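Local coordinates for putative transcriptional regulator (Clostridium difficile, PDB 3QI7), which is of unknown function but is built like a periplasmic binding protein and may recognise a small ligand, perhaps a sugar, or help regulate transcription, at residues A[237-242]-A[262-266]; A[216-220]-A[243-249]; A[163-167]-A[232-236]. One frame throughout, in Å; residues are numbered along the deposited sequence.

Contact 1 (A[237-242]-A[262-266]); sequences DEVILT and TYPSV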
ATOM      1  N   ASP A 237      14.610   4.452  -5.280  1.00 21.62           N
ATOM      2  CA  ASP A 237      13.714   4.382  -6.428  1.00 21.36           C
ATOM      3  C   ASP A 237      14.026   5.532  -7.394  1.00 21.90           C
ATOM      4  O   ASP A 237      14.053   5.352  -8.618  1.00 21.58           O
ATOM      5  CB  ASP A 237      12.237   4.509  -6.040  1.00 19.61           C
ATOM      6  CG  ASP A 237      11.697   3.276  -5.325  1.00 22.16           C
ATOM      7  OD1 ASP A 237      12.206   2.152  -5.577  1.00 22.83           O
ATOM      8  OD2 ASP A 237      10.767   3.478  -4.521  1.00 21.43           O
ATOM      9  N   GLU A 238      14.249   6.700  -6.832  1.00 21.92           N
ATOM     10  CA  GLU A 238      14.549   7.880  -7.639  1.00 23.20           C
ATOM     11  C   GLU A 238      15.831   7.725  -8.482  1.00 25.02           C
ATOM     12  O   GLU A 238      15.843   7.997  -9.704  1.00 24.64           O
ATOM     13  CB  GLU A 238      14.646   9.126  -6.732  1.00 25.84           C
ATOM     14  CG  GLU A 238      14.620  10.453  -7.559  1.00 25.28           C
ATOM     15  CD  GLU A 238      14.675  11.742  -6.708  1.00 42.93           C
ATOM     16  OE1 GLU A 238      15.503  11.826  -5.760  1.00 46.73           O
ATOM     17  OE2 GLU A 238      13.890  12.684  -6.997  1.00 51.66           O
ATOM     18  N   VAL A 239      16.906   7.305  -7.818  1.00 24.02           N
ATOM     19  CA  VAL A 239      18.205   7.058  -8.472  1.00 23.73           C
ATOM     20  C   VAL A 239      18.046   5.965  -9.540  1.00 24.22           C
ATOM     21  O   VAL A 239      18.517   6.125 -10.673  1.00 21.39           O
ATOM     22  CB  VAL A 239      19.289   6.620  -7.451  1.00 24.39           C
ATOM     23  CG1 VAL A 239      20.543   6.122  -8.172  1.00 22.52           C
ATOM     24  CG2 VAL A 239      19.584   7.757  -6.438  1.00 25.09           C
ATOM     25  N   ILE A 240      17.336   4.882  -9.192  1.00 20.09           N
ATOM     26  CA  ILE A 240      17.140   3.730 -10.096  1.00 21.66           C
ATOM     27  C   ILE A 240      16.304   4.035 -11.348  1.00 21.41           C
ATOM     28  O   ILE A 240      16.647   3.590 -12.447  1.00 20.18           O
ATOM     29  CB  ILE A 240      16.516   2.530  -9.330  1.00 19.82           C
ATOM     30  CG1 ILE A 240      17.548   1.966  -8.368  1.00 23.33           C
ATOM     31  CG2 ILE A 240      16.030   1.401 -10.276  1.00 20.31           C
ATOM     32  CD1 ILE A 240      16.975   1.108  -7.269  1.00 24.69           C
ATOM     33  N   LEU A 241      15.190   4.728 -11.156  1.00 22.97           N
ATOM     34  CA  LEU A 241      14.323   5.122 -12.267  1.00 21.71           C
ATOM     35  C   LEU A 241      15.020   6.147 -13.179  1.00 23.62           C
ATOM     36  O   LEU A 241      14.942   6.053 -14.396  1.00 23.79           O
ATOM     37  CB  LEU A 241      13.019   5.672 -11.724  1.00 19.09           C
ATOM     38  CG  LEU A 241      12.012   4.620 -11.230  1.00 20.50           C
ATOM     39  CD1 LEU A 241      10.841   5.289 -10.515  1.00 18.06           C
ATOM     40  CD2 LEU A 241      11.528   3.702 -12.374  1.00 23.15           C
ATOM     41  N   THR A 242      15.681   7.129 -12.580  1.00 25.30           N
ATOM     42  CA  THR A 242      16.458   8.101 -13.339  1.00 25.98           C
ATOM     43  C   THR A 242      17.505   7.426 -14.224  1.00 27.00           C
ATOM     44  O   THR A 242      17.588   7.714 -15.413  1.00 27.74           O
ATOM     45  CB  THR A 242      17.115   9.111 -12.394  1.00 29.60           C
ATOM     46  OG1 THR A 242      16.090   9.736 -11.607  1.00 25.08           O
ATOM     47  CG2 THR A 242      17.911  10.194 -13.171  1.00 26.02           C
ATOM     48  N   THR A 262       7.739   9.792  -6.462  1.00 24.68           N
ATOM     49  CA  THR A 262       8.953   9.604  -7.268  1.00 25.59           C
ATOM     50  C   THR A 262       8.732   9.678  -8.789  1.00 22.37           C
ATOM     51  O   THR A 262       9.471  10.370  -9.484  1.00 21.08           O
ATOM     52  CB  THR A 262       9.702   8.257  -6.943  1.00 27.29           C
ATOM     53  OG1 THR A 262       9.880   8.104  -5.513  1.00 24.20           O
ATOM     54  CG2 THR A 262      11.057   8.247  -7.663  1.00 25.33           C
ATOM     55  N   TYR A 263       7.757   8.955  -9.316  1.00 21.13           N
ATOM     56  CA  TYR A 263       7.514   8.957 -10.785  1.00 23.65           C
ATOM     57  C   TYR A 263       7.390  10.350 -11.396  1.00 22.74           C
ATOM     58  O   TYR A 263       8.068  10.665 -12.397  1.00 25.22           O
ATOM     59  CB  TYR A 263       6.326   8.056 -11.186  1.00 21.97           C
ATOM     60  CG  TYR A 263       6.807   6.687 -11.690  1.00 23.13           C
ATOM     61  CD1 TYR A 263       7.477   6.582 -12.910  1.00 22.56           C
ATOM     62  CD2 TYR A 263       6.632   5.521 -10.937  1.00 22.64           C
ATOM     63  CE1 TYR A 263       7.952   5.361 -13.380  1.00 21.46           C
ATOM     64  CE2 TYR A 263       7.093   4.280 -11.413  1.00 22.29           C
ATOM     65  CZ  TYR A 263       7.759   4.202 -12.634  1.00 20.55           C
ATOM     66  OH  TYR A 263       8.248   3.015 -13.180  1.00 21.77           O
ATOM     67  N   PRO A 264       6.578  11.218 -10.780  1.00 23.12           N
ATOM     68  CA  PRO A 264       6.370  12.524 -11.404  1.00 25.53           C
ATOM     69  C   PRO A 264       7.632  13.372 -11.541  1.00 25.64           C
ATOM     70  O   PRO A 264       7.845  13.990 -12.586  1.00 29.35           O
ATOM     71  CB  PRO A 264       5.349  13.187 -10.482  1.00 26.60           C
ATOM     72  CG  PRO A 264       4.604  12.032  -9.905  1.00 25.22           C
ATOM     73  CD  PRO A 264       5.661  11.017  -9.640  1.00 24.27           C
ATOM     74  N   SER A 265       8.474  13.387 -10.525  1.00 25.54           N
ATOM     75  CA  SER A 265       9.754  14.088 -10.641  1.00 28.86           C
ATOM     76  C   SER A 265      10.679  13.418 -11.681  1.00 25.79           C
ATOM     77  O   SER A 265      11.363  14.088 -12.446  1.00 27.52           O
ATOM     78  CB  SER A 265      10.427  14.146  -9.266  1.00 30.20           C
ATOM     79  OG  SER A 265      11.820  14.005  -9.389  1.00 43.44           O
ATOM     80  N   VAL A 266      10.699  12.088 -11.720  1.00 23.78           N
ATOM     81  CA  VAL A 266      11.614  11.374 -12.640  1.00 25.29           C
ATOM     82  C   VAL A 266      11.213  11.589 -14.106  1.00 24.71           C
ATOM     83  O   VAL A 266      12.069  11.867 -14.955  1.00 25.31           O
ATOM     84  CB  VAL A 266      11.697   9.873 -12.259  1.00 23.20           C
ATOM     85  CG1 VAL A 266      12.373   9.027 -13.360  1.00 26.36           C
ATOM     86  CG2 VAL A 266      12.462   9.761 -10.934  1.00 23.95           C
TER
HETATM   87  O   HOH W   1       9.050   5.589  -5.046  1.00 22.65           O
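Leu241 and Tyr263 make the tight part of this contact, where helix 234-247 meets the opening turn of the short helix 263-267. The two side chains cross at about a right angle. Leu241 CD1 sits over the middle of the Tyr263 ring, 3.9 Å from its centroid and 12° off the normal, a CH-pi contact, while Leu241 CD2 lies beside the phenol end, 3.4 Å from Tyr263 OH. One turn on, Val266 closes on the same leucine with CG1 3.8 Å from Leu241 CB. Its other methyl, CG2, lies 3.7 Å from Thr242 OG1. That hydroxyl bonds back to Glu238 O at 2.6 Å, and with Thr242 N it grips the carbonyl from opposite faces. At the start of the short helix Thr262 turns CG2 away from its backbone N and lays it on the neighbouring helix, 3.5 Å from Glu238 CA. Beside it a water links Thr262 OG1 to OD2 of the buried Asp237, which Ser255 OG holds as well. The solvent side is looser: partly exposed Glu238 extends OE2 to exposed Ser265 in a weak hydrogen bond, 3.4 Å from Ser265 OG. Helix 234-247 follows strand 228-231 of the three-stranded parallel sheet, consistent with one alpha/beta lobe of a periplasmic-binding-protein-like fold.

Contact 2 (A[216-220]-A[243-249]); sequences IEKQV and KALELKY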
ATOM      1  N   ILE A 216      25.064   0.026 -10.765  1.00 24.21           N
ATOM      2  CA  ILE A 216      24.114  -0.202 -11.860  1.00 25.30           C
ATOM      3  C   ILE A 216      24.826  -0.228 -13.199  1.00 25.76           C
ATOM      4  O   ILE A 216      24.645  -1.166 -13.964  1.00 25.71           O
ATOM      5  CB  ILE A 216      22.954   0.829 -11.837  1.00 24.39           C
ATOM      6  CG1 ILE A 216      22.097   0.610 -10.577  1.00 29.70           C
ATOM      7  CG2 ILE A 216      22.086   0.713 -13.110  1.00 24.79           C
ATOM      8  CD1 ILE A 216      21.148   1.713 -10.270  1.00 28.08           C
ATOM      9  N   GLU A 217      25.656   0.769 -13.490  1.00 26.92           N
ATOM     10  CA  GLU A 217      26.479   0.690 -14.696  1.00 29.36           C
ATOM     11  C   GLU A 217      27.224  -0.651 -14.827  1.00 30.82           C
ATOM     12  O   GLU A 217      27.263  -1.256 -15.897  1.00 30.77           O
ATOM     13  CB  GLU A 217      27.487   1.847 -14.746  1.00 29.57           C
ATOM     14  CG  GLU A 217      26.803   3.187 -14.961  1.00 33.35           C
ATOM     15  CD  GLU A 217      27.791   4.332 -15.001  1.00 46.22           C
ATOM     16  OE1 GLU A 217      28.949   4.094 -15.418  1.00 45.91           O
ATOM     17  OE2 GLU A 217      27.393   5.457 -14.622  1.00 48.55           O
ATOM     18  N   LYS A 218      27.774  -1.129 -13.714  1.00 32.30           N
ATOM     19  CA  LYS A 218      28.513  -2.392 -13.701  1.00 33.03           C
ATOM     20  C   LYS A 218      27.649  -3.585 -14.038  1.00 29.91           C
ATOM     21  O   LYS A 218      28.077  -4.494 -14.780  1.00 28.15           O
ATOM     22  CB  LYS A 218      29.238  -2.593 -12.351  1.00 34.46           C
ATOM     23  CG  LYS A 218      30.404  -1.620 -12.190  1.00 41.19           C
ATOM     24  CD  LYS A 218      31.426  -2.065 -11.147  1.00 45.14           C
ATOM     25  CE  LYS A 218      30.955  -1.827  -9.718  1.00 41.38           C
ATOM     26  NZ  LYS A 218      32.125  -1.865  -8.791  1.00 39.42           N
ATOM     27  N   GLN A 219      26.432  -3.587 -13.492  1.00 29.43           N
ATOM     28  CA  GLN A 219      25.521  -4.700 -13.669  1.00 28.01           C
ATOM     29  C   GLN A 219      25.027  -4.780 -15.116  1.00 29.62           C
ATOM     30  O   GLN A 219      24.886  -5.881 -15.662  1.00 32.29           O
ATOM     31  CB  GLN A 219      24.350  -4.630 -12.672  1.00 28.20           C
ATOM     32  CG  GLN A 219      24.762  -4.580 -11.171  1.00 26.73           C
ATOM     33  CD  GLN A 219      25.504  -5.799 -10.669  1.00 27.70           C
ATOM     34  OE1 GLN A 219      25.569  -6.823 -11.346  1.00 29.78           O
ATOM     35  NE2 GLN A 219      26.056  -5.699  -9.449  1.00 26.29           N
ATOM     36  N   VAL A 220      24.800  -3.622 -15.743  1.00 30.02           N
ATOM     37  CA  VAL A 220      24.435  -3.551 -17.168  1.00 29.81           C
ATOM     38  C   VAL A 220      25.581  -4.018 -18.092  1.00 33.41           C
ATOM     39  O   VAL A 220      25.351  -4.697 -19.092  1.00 34.50           O
ATOM     40  CB  VAL A 220      23.947  -2.107 -17.554  1.00 31.64           C
ATOM     41  CG1 VAL A 220      23.744  -1.964 -19.078  1.00 29.76           C
ATOM     42  CG2 VAL A 220      22.657  -1.770 -16.806  1.00 24.26           C
ATOM     43  N   LYS A 243      18.289   6.514 -13.662  1.00 26.21           N
ATOM     44  CA  LYS A 243      19.310   5.794 -14.443  1.00 26.72           C
ATOM     45  C   LYS A 243      18.697   4.867 -15.522  1.00 25.83           C
ATOM     46  O   LYS A 243      19.300   4.684 -16.600  1.00 26.84           O
ATOM     47  CB  LYS A 243      20.270   5.038 -13.510  1.00 23.25           C
ATOM     48  CG  LYS A 243      21.509   4.473 -14.149  1.00 28.73           C
ATOM     49  CD  LYS A 243      22.461   5.568 -14.560  1.00 36.15           C
ATOM     50  CE  LYS A 243      23.893   5.185 -14.373  1.00 36.80           C
ATOM     51  NZ  LYS A 243      24.745   6.249 -14.979  1.00 37.29           N
ATOM     52  N   ALA A 244      17.528   4.297 -15.235  1.00 21.18           N
ATOM     53  CA  ALA A 244      16.791   3.449 -16.193  1.00 21.43           C
ATOM     54  C   ALA A 244      16.485   4.183 -17.496  1.00 23.59           C
ATOM     55  O   ALA A 244      16.486   3.573 -18.565  1.00 23.61           O
ATOM     56  CB  ALA A 244      15.469   2.952 -15.588  1.00 18.13           C
ATOM     57  N   LEU A 245      16.211   5.489 -17.406  1.00 24.94           N
ATOM     58  CA  LEU A 245      15.946   6.298 -18.604  1.00 27.66           C
ATOM     59  C   LEU A 245      17.170   6.352 -19.531  1.00 29.76           C
ATOM     60  O   LEU A 245      17.032   6.405 -20.752  1.00 30.74           O
ATOM     61  CB  LEU A 245      15.464   7.722 -18.233  1.00 26.17           C
ATOM     62  CG  LEU A 245      14.097   7.787 -17.522  1.00 26.72           C
ATOM     63  CD1 LEU A 245      13.621   9.232 -17.365  1.00 28.12           C
ATOM     64  CD2 LEU A 245      12.984   6.951 -18.213  1.00 24.47           C
ATOM     65  N   GLU A 246      18.357   6.310 -18.938  1.00 29.09           N
ATOM     66  CA  GLU A 246      19.622   6.357 -19.673  1.00 30.74           C
ATOM     67  C   GLU A 246      20.042   4.980 -20.199  1.00 30.16           C
ATOM     68  O   GLU A 246      20.393   4.834 -21.367  1.00 30.15           O
ATOM     69  CB  GLU A 246      20.712   6.934 -18.750  1.00 32.89           C
ATOM     70  CG  GLU A 246      22.102   7.149 -19.378  1.00 40.60           C
ATOM     71  CD  GLU A 246      23.224   7.127 -18.330  1.00 41.97           C
ATOM     72  OE1 GLU A 246      23.006   7.656 -17.219  1.00 46.72           O
ATOM     73  OE2 GLU A 246      24.298   6.558 -18.608  1.00 47.00           O
ATOM     74  N   LEU A 247      19.991   3.960 -19.353  1.00 26.43           N
ATOM     75  CA  LEU A 247      20.539   2.625 -19.705  1.00 26.76           C
ATOM     76  C   LEU A 247      19.477   1.632 -20.218  1.00 27.53           C
ATOM     77  O   LEU A 247      19.816   0.573 -20.778  1.00 28.65           O
ATOM     78  CB  LEU A 247      21.283   2.022 -18.499  1.00 25.50           C
ATOM     79  CG  LEU A 247      22.593   2.676 -18.033  1.00 28.96           C
ATOM     80  CD1 LEU A 247      23.203   1.890 -16.850  1.00 30.05           C
ATOM     81  CD2 LEU A 247      23.614   2.784 -19.164  1.00 29.51           C
ATOM     82  N   LYS A 248      18.210   1.954 -19.974  1.00 27.54           N
ATOM     83  CA  LYS A 248      17.052   1.332 -20.604  1.00 27.37           C
ATOM     84  C   LYS A 248      16.849  -0.085 -20.129  1.00 26.49           C
ATOM     85  O   LYS A 248      16.481  -0.976 -20.888  1.00 24.44           O
ATOM     86  CB  LYS A 248      17.114   1.416 -22.122  1.00 28.66           C
ATOM     87  CG  LYS A 248      17.326   2.833 -22.649  1.00 32.41           C
ATOM     88  CD  LYS A 248      16.189   3.243 -23.553  1.00 39.50           C
ATOM     89  CE  LYS A 248      16.550   4.459 -24.398  1.00 45.85           C
ATOM     90  NZ  LYS A 248      16.345   5.705 -23.622  1.00 47.45           N
ATOM     91  N   TYR A 249      17.062  -0.262 -18.832  1.00 26.31           N
ATOM     92  CA  TYR A 249      16.858  -1.541 -18.198  1.00 25.19           C
ATOM     93  C   TYR A 249      15.419  -1.642 -17.716  1.00 23.32           C
ATOM     94  O   TYR A 249      14.583  -0.825 -18.110  1.00 24.73           O
ATOM     95  CB  TYR A 249      17.909  -1.778 -17.082  1.00 26.18           C
ATOM     96  CG  TYR A 249      18.088  -0.697 -16.037  1.00 24.22           C
ATOM     97  CD1 TYR A 249      17.173  -0.520 -15.013  1.00 20.00           C
ATOM     98  CD2 TYR A 249      19.219   0.112 -16.045  1.00 26.15           C
ATOM     99  CE1 TYR A 249      17.376   0.444 -13.998  1.00 21.13           C
ATOM    100  CE2 TYR A 249      19.420   1.092 -15.063  1.00 21.62           C
ATOM    101  CZ  TYR A 249      18.511   1.262 -14.057  1.00 23.85           C
ATOM    102  OH  TYR A 249      18.753   2.225 -13.108  1.00 25.47           O
TER
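Lys243 starts with CG trans to its backbone N (chi1 -169°), then bends at chi2 and chi3, which carries NZ across to the extended side chain of Glu217. Tyr249 takes the rarer first torsion, chi1 52°, with CG between N and the carbonyl carbon, and its ring stands against Ile216 and Val220. Ile216 CG2 approaches the ring obliquely and comes as close as 3.3 Å to Tyr249 CE2, a tight contact, closer than usual for two carbons, while Tyr249 OH is held by Ile240 O. Further down the two helices Val220 CG2 meets Leu247 CD1 at 3.7 Å, and the same leucine methyl touches Ile216 CG2. The short helical segments cross at -33° with axes 11.6 Å apart, so side chains, not backbones, bridge them. Beside this apolar patch Lys243 NZ forms a salt bridge of 2.8 Å with Glu217 OE2, met on the anti side and out of the carboxylate plane, and a longer one of 3.2 Å with Glu246 OE1, met on the syn side. One ammonium thus serves two carboxylates, and its charge probably eases the repulsion between Glu217 OE2 and Glu246 OE2, 5.2 Å apart.

Contact 3 (A[163-167]-A[232-236]); sequences ASTDD and VNEYM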
ATOM      1  N   ALA A 163      19.950  -2.698  -0.989  1.00 26.14           N
ATOM      2  CA  ALA A 163      19.507  -2.438   0.386  1.00 24.44           C
ATOM      3  C   ALA A 163      20.755  -2.366   1.252  1.00 23.85           C
ATOM      4  O   ALA A 163      21.717  -3.094   0.998  1.00 26.82           O
ATOM      5  CB  ALA A 163      18.647  -3.595   0.902  1.00 22.82           C
ATOM      6  N   SER A 164      20.737  -1.505   2.266  1.00 26.85           N
ATOM      7  CA  SER A 164      21.829  -1.425   3.250  1.00 29.37           C
ATOM      8  C   SER A 164      21.707  -2.565   4.274  1.00 29.97           C
ATOM      9  O   SER A 164      20.643  -3.128   4.433  1.00 29.84           O
ATOM     10  CB  SER A 164      21.786  -0.086   3.986  1.00 31.84           C
ATOM     11  OG  SER A 164      20.773  -0.065   4.986  1.00 29.47           O
ATOM     12  N   THR A 165      22.771  -2.857   5.023  1.00 31.91           N
ATOM     13  CA  THR A 165      22.663  -3.916   6.035  1.00 33.97           C
ATOM     14  C   THR A 165      21.734  -3.495   7.188  1.00 35.61           C
ATOM     15  O   THR A 165      21.049  -4.355   7.768  1.00 34.58           O
ATOM     16  CB  THR A 165      24.032  -4.415   6.496  1.00 37.48           C
ATOM     17  OG1 THR A 165      24.824  -3.339   6.975  1.00 34.83           O
ATOM     18  CG2 THR A 165      24.765  -5.070   5.331  1.00 41.44           C
ATOM     19  N   ASP A 166      21.641  -2.180   7.461  1.00 31.44           N
ATOM     20  CA  ASP A 166      20.611  -1.661   8.365  1.00 32.15           C
ATOM     21  C   ASP A 166      19.193  -1.885   7.844  1.00 32.84           C
ATOM     22  O   ASP A 166      18.311  -2.273   8.625  1.00 32.40           O
ATOM     23  CB  ASP A 166      20.799  -0.184   8.668  1.00 32.15           C
ATOM     24  CG  ASP A 166      21.972   0.096   9.637  1.00 34.66           C
ATOM     25  OD1 ASP A 166      22.548  -0.828  10.231  1.00 36.54           O
ATOM     26  OD2 ASP A 166      22.304   1.263   9.810  1.00 38.89           O
ATOM     27  N   ASP A 167      18.967  -1.636   6.546  1.00 30.03           N
ATOM     28  CA  ASP A 167      17.669  -1.960   5.909  1.00 30.68           C
ATOM     29  C   ASP A 167      17.264  -3.421   6.121  1.00 28.05           C
ATOM     30  O   ASP A 167      16.091  -3.711   6.352  1.00 27.25           O
ATOM     31  CB  ASP A 167      17.659  -1.705   4.382  1.00 27.53           C
ATOM     32  CG  ASP A 167      17.774  -0.240   4.006  1.00 33.37           C
ATOM     33  OD1 ASP A 167      17.191   0.651   4.691  1.00 36.94           O
ATOM     34  OD2 ASP A 167      18.427   0.025   2.967  1.00 29.28           O
ATOM     35  N   VAL A 232      14.870  -0.430  -2.077  1.00 22.20           N
ATOM     36  CA  VAL A 232      13.996  -0.671  -0.930  1.00 22.85           C
ATOM     37  C   VAL A 232      13.421   0.580  -0.285  1.00 24.44           C
ATOM     38  O   VAL A 232      12.662   0.465   0.673  1.00 20.46           O
ATOM     39  CB  VAL A 232      14.660  -1.615   0.117  1.00 22.10           C
ATOM     40  CG1 VAL A 232      15.124  -2.930  -0.526  1.00 22.47           C
ATOM     41  CG2 VAL A 232      15.821  -0.915   0.853  1.00 21.37           C
ATOM     42  N   ASN A 233      13.720   1.760  -0.854  1.00 23.19           N
ATOM     43  CA  ASN A 233      13.103   3.022  -0.421  1.00 24.55           C
ATOM     44  C   ASN A 233      12.999   4.032  -1.589  1.00 22.72           C
ATOM     45  O   ASN A 233      13.552   3.817  -2.692  1.00 21.91           O
ATOM     46  CB  ASN A 233      13.858   3.634   0.783  1.00 24.29           C
ATOM     47  CG  ASN A 233      15.346   3.820   0.506  1.00 27.32           C
ATOM     48  OD1 ASN A 233      15.728   4.480  -0.472  1.00 26.69           O
ATOM     49  ND2 ASN A 233      16.200   3.212   1.347  1.00 27.60           N
ATOM     50  N   GLU A 234      12.289   5.122  -1.332  1.00 22.99           N
ATOM     51  CA  GLU A 234      11.938   6.053  -2.381  1.00 25.30           C
ATOM     52  C   GLU A 234      13.185   6.750  -2.903  1.00 24.99           C
ATOM     53  O   GLU A 234      13.240   7.131  -4.074  1.00 23.53           O
ATOM     54  CB  GLU A 234      10.957   7.100  -1.859  1.00 26.24           C
ATOM     55  CG  GLU A 234       9.596   6.561  -1.488  1.00 32.95           C
ATOM     56  CD  GLU A 234       8.680   7.635  -0.895  1.00 41.43           C
ATOM     57  OE1 GLU A 234       9.168   8.753  -0.588  1.00 44.93           O
ATOM     58  OE2 GLU A 234       7.469   7.362  -0.766  1.00 42.93           O
ATOM     59  N   TYR A 235      14.169   6.945  -2.032  1.00 24.27           N
ATOM     60  CA  TYR A 235      15.414   7.616  -2.441  1.00 26.06           C
ATOM     61  C   TYR A 235      16.144   6.727  -3.470  1.00 24.35           C
ATOM     62  O   TYR A 235      16.571   7.207  -4.522  1.00 22.66           O
ATOM     63  CB  TYR A 235      16.312   7.937  -1.237  1.00 26.94           C
ATOM     64  CG  TYR A 235      17.532   8.757  -1.625  1.00 29.53           C
ATOM     65  CD1 TYR A 235      17.454  10.142  -1.744  1.00 34.78           C
ATOM     66  CD2 TYR A 235      18.732   8.145  -1.930  1.00 34.63           C
ATOM     67  CE1 TYR A 235      18.562  10.903  -2.141  1.00 39.61           C
ATOM     68  CE2 TYR A 235      19.839   8.897  -2.329  1.00 37.37           C
ATOM     69  CZ  TYR A 235      19.743  10.274  -2.433  1.00 37.94           C
ATOM     70  OH  TYR A 235      20.846  11.003  -2.823  1.00 36.66           O
HETATM   71  N   MSE A 236      16.229   5.428  -3.187  1.00 22.66           N
HETATM   72  CA  MSE A 236      16.780   4.462  -4.152  1.00 21.66           C
HETATM   73  C   MSE A 236      15.952   4.416  -5.420  1.00 23.18           C
HETATM   74  O   MSE A 236      16.540   4.350  -6.522  1.00 23.73           O
HETATM   75  CB  MSE A 236      16.875   3.033  -3.561  1.00 22.84           C
HETATM   76  CG  MSE A 236      17.825   2.927  -2.434  1.00 25.15           C
HETATM   77 SE   MSE A 236      18.281   1.097  -2.144  0.75 20.58          SE
HETATM   78  CE  MSE A 236      19.083   1.275  -0.392  1.00 21.04           C
TER
HETATM   79  O   HOH W   2      15.266   2.060   3.720  1.00 31.96           O
HETATM   80  O   HOH W   3      19.129   2.576   2.516  1.00 32.49           O
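Ala163 and Val232 meet at the C-terminal ends of two neighbouring strands, 159-164 and 228-231, in the three-stranded parallel sheet of this alpha/beta lobe, and Asp167 joins them from the turn that follows the first strand. That turn is an ST motif: Ser164 OG accepts from Asp167 N at 2.9 Å. The aspartate answers with OD2, which takes the N-H of Ser164 at 2.9 Å from Ser164 N, on the anti side and 28° out of the carboxylate plane, a reciprocal pair of side-chain-to-backbone bonds. Together they tie residues 164 and 167, and the second, with the waters, helps to set how the carboxylate is turned. Val232 spreads its two methyls over both partners. CG1, swung away from the carbonyl carbon (chi1 -54°), lies 3.9 Å from Ala163 CB, and CG2 comes within 3.5 Å of Asp167 OD2. The buried selenomethionine Met236, extended beyond CG, approaches Asp167 from the opposite direction; its CE is 3.6 Å from Asp167 OD2 and 3.8 Å from Ala163 CA. OD2 thus lies against two methyl groups as well as accepting from Ser164 N, while waters link both carboxylate oxygens to Asn233. One water donates to Asp167 OD1 at 2.6 Å, another donates to Asp167 OD2, and both accept from Asn233 ND2, the second weakly. Nearby, Arg176 of helix 171-186 packs on Val232, and Leu212 of helix 203-223 on Met236, so helices 171-186 and 203-223 both border this junction. Asn233 has divided its amide between two tasks: ND2 serves the waters, and OD1 caps the start of helix 234-247 by accepting from Met236 N at 2.9 Å, nearly straight at 167°.

How the contacts relate
From the N terminus, contact 3 opens first, at the end of strand 159-164, and closes at 232-236 after a long excursion through helices 171-186 and 203-223 and two strands. Contact 2 opens inside that loop, at 216-220, and closes at 243-249, so the two cross. Contact 1 opens at 237-242, once contact 3 has closed, and shuts at 262-266 beyond contact 2, which it also crosses. All three use helix 234-247: contact 3 ties its start to the strand ends, contact 1 its middle to helix 263-267, contact 2 its end to helix 203-223. Contacts 1 and 2 touch where Ile240 CG1 packs 4.1 Å from Ile216 CD1.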